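Local atomic coordinates of Endonuclease/exonuclease/phosphatase (Beutenbergia cavernae DSM 12333, PDB entry 4RUW), a protein that belongs to the endonuclease/exonuclease/phosphatase family, pairing a DNase I-like domain with an Ig-like beta-sandwich domain, and holds a zinc ion. Residues A[338-343]-A[417-422]. Residues are numbered along the deposited sequence; the frame is centred on the assembly and turned at random.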
loop_
_atom_site.group_PDB
_atom_site.type_symbol
_atom_site.label_atom_id
_atom_site.label_comp_id
_atom_site.label_asym_id
_atom_site.label_seq_id
_atom_site.Cartn_x
_atom_site.Cartn_y
_atom_site.Cartn_z
ATOM N N ARG A 338 -11.292 -12.240 8.827
ATOM C CA ARG A 338 -12.557 -11.665 8.401
ATOM C C ARG A 338 -12.548 -10.152 8.534
ATOM O O ARG A 338 -12.033 -9.597 9.509
ATOM C CB ARG A 338 -13.721 -12.254 9.204
ATOM C CG ARG A 338 -15.092 -11.760 8.738
ATOM C CD ARG A 338 -16.217 -12.644 9.252
ATOM N NE ARG A 338 -16.117 -13.994 8.711
ATOM C CZ ARG A 338 -16.711 -14.398 7.593
ATOM N NH1 ARG A 338 -16.557 -15.643 7.176
ATOM N NH2 ARG A 338 -17.459 -13.556 6.893
ATOM N N THR A 339 -13.126 -9.491 7.541
ATOM C CA THR A 339 -13.341 -8.053 7.562
ATOM C C THR A 339 -14.828 -7.767 7.629
ATOM O O THR A 339 -15.618 -8.365 6.896
ATOM C CB THR A 339 -12.798 -7.407 6.288
ATOM O OG1 THR A 339 -11.388 -7.622 6.226
ATOM C CG2 THR A 339 -13.081 -5.907 6.265
ATOM N N VAL A 340 -15.212 -6.873 8.532
ATOM C CA VAL A 340 -16.565 -6.342 8.534
ATOM C C VAL A 340 -16.450 -4.829 8.355
ATOM O O VAL A 340 -15.788 -4.148 9.140
ATOM C CB VAL A 340 -17.334 -6.699 9.825
ATOM C CG1 VAL A 340 -18.745 -6.144 9.760
ATOM C CG2 VAL A 340 -17.361 -8.215 10.019
ATOM N N LEU A 341 -17.047 -4.314 7.287
ATOM C CA LEU A 341 -17.005 -2.885 7.005
ATOM C C LEU A 341 -17.950 -2.138 7.930
ATOM O O LEU A 341 -18.935 -2.704 8.406
ATOM C CB LEU A 341 -17.376 -2.610 5.552
ATOM C CG LEU A 341 -16.475 -3.249 4.494
ATOM C CD1 LEU A 341 -17.021 -2.956 3.114
ATOM C CD2 LEU A 341 -15.056 -2.725 4.626
ATOM N N ALA A 342 -17.642 -0.868 8.167
ATOM C CA ALA A 342 -18.424 -0.035 9.072
ATOM C C ALA A 342 -19.144 1.079 8.330
ATOM O O ALA A 342 -18.650 1.588 7.319
ATOM C CB ALA A 342 -17.518 0.557 10.147
ATOM N N GLY A 343 -20.304 1.470 8.847
ATOM C CA GLY A 343 -21.099 2.529 8.249
ATOM C C GLY A 343 -22.221 1.977 7.396
ATOM O O GLY A 343 -22.183 0.824 6.975
ATOM N N ALA A 417 -19.677 -17.746 17.273
ATOM C CA ALA A 417 -19.185 -16.387 17.469
ATOM C C ALA A 417 -19.509 -15.492 16.275
ATOM O O ALA A 417 -19.689 -15.967 15.152
ATOM C CB ALA A 417 -17.686 -16.393 17.736
ATOM N N ARG A 418 -19.592 -14.192 16.522
ATOM C CA ARG A 418 -19.823 -13.247 15.443
ATOM C C ARG A 418 -19.050 -11.962 15.694
ATOM O O ARG A 418 -18.696 -11.645 16.833
ATOM C CB ARG A 418 -21.314 -12.959 15.283
ATOM C CG ARG A 418 -21.956 -12.405 16.533
ATOM C CD ARG A 418 -23.351 -12.960 16.709
ATOM N NE ARG A 418 -23.351 -14.417 16.804
ATOM C CZ ARG A 418 -24.327 -15.187 16.333
ATOM N NH1 ARG A 418 -25.371 -14.638 15.727
ATOM N NH2 ARG A 418 -24.257 -16.504 16.462
ATOM N N LEU A 419 -18.788 -11.235 14.615
ATOM C CA LEU A 419 -18.080 -9.973 14.691
ATOM C C LEU A 419 -19.016 -8.870 14.225
ATOM O O LEU A 419 -19.633 -8.980 13.161
ATOM C CB LEU A 419 -16.834 -10.013 13.805
ATOM C CG LEU A 419 -16.005 -8.729 13.741
ATOM C CD1 LEU A 419 -15.484 -8.372 15.121
ATOM C CD2 LEU A 419 -14.850 -8.856 12.754
ATOM N N GLU A 420 -19.135 -7.829 15.043
ATOM C CA GLU A 420 -19.953 -6.665 14.744
ATOM C C GLU A 420 -19.046 -5.458 14.535
ATOM O O GLU A 420 -18.071 -5.279 15.263
ATOM C CB GLU A 420 -20.939 -6.400 15.895
ATOM C CG GLU A 420 -21.852 -5.191 15.684
ATOM C CD GLU A 420 -22.900 -5.031 16.777
ATOM O OE1 GLU A 420 -22.822 -5.739 17.804
ATOM O OE2 GLU A 420 -23.807 -4.193 16.608
ATOM N N ALA A 421 -19.355 -4.644 13.530
ATOM C CA ALA A 421 -18.687 -3.362 13.357
ATOM C C ALA A 421 -19.753 -2.284 13.271
ATOM O O ALA A 421 -20.699 -2.392 12.487
ATOM C CB ALA A 421 -17.831 -3.356 12.101
ATOM N N CYS A 422 -19.586 -1.238 14.075
ATOM C CA CYS A 422 -20.552 -0.153 14.148
ATOM C C CYS A 422 -19.914 1.202 13.900
ATOM O O CYS A 422 -18.730 1.406 14.162
ATOM C CB CYS A 422 -21.200 -0.104 15.528
ATOM S SG CYS A 422 -22.172 -1.535 15.960
HETATM O O HOH W 1 -21.620 -0.487 10.474
#
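V340 points from its strand toward the facing one and divides its two methyls between A421 and L419. Its CG1 stands anti to the backbone N (chi1 -179°) and meets A421 CB at 3.8 Å, while CG2, anti to the carbonyl carbon, lies 3.8 Å from L419 CD2. V340 and L419 run past each other in opposite directions, touching alongside through methyls. The single methyl of A421 points toward the other strand and also lies 3.7 Å from V340 O. A342 CB closes the row more loosely, 4.4 Å from A421 CB. Segments 338-343 and 417-422 lie in different sheets of the Ig-like domain; their strand axes approach to 6.0 Å and run 22° from parallel, in the manner of two sheets of a sandwich packed face to face. L353 of strand 349-356 adds to the apolar cover of L419, and R338 turns its guanidinium to E436 in a salt bridge. At the A342 end a water accepts from G343 N and donates to A421 O, 2.9 Å from each. Between these two segments, then, dispersion contacts of methyls do the holding, and the polar link is indirect, left to one water joining the two backbones.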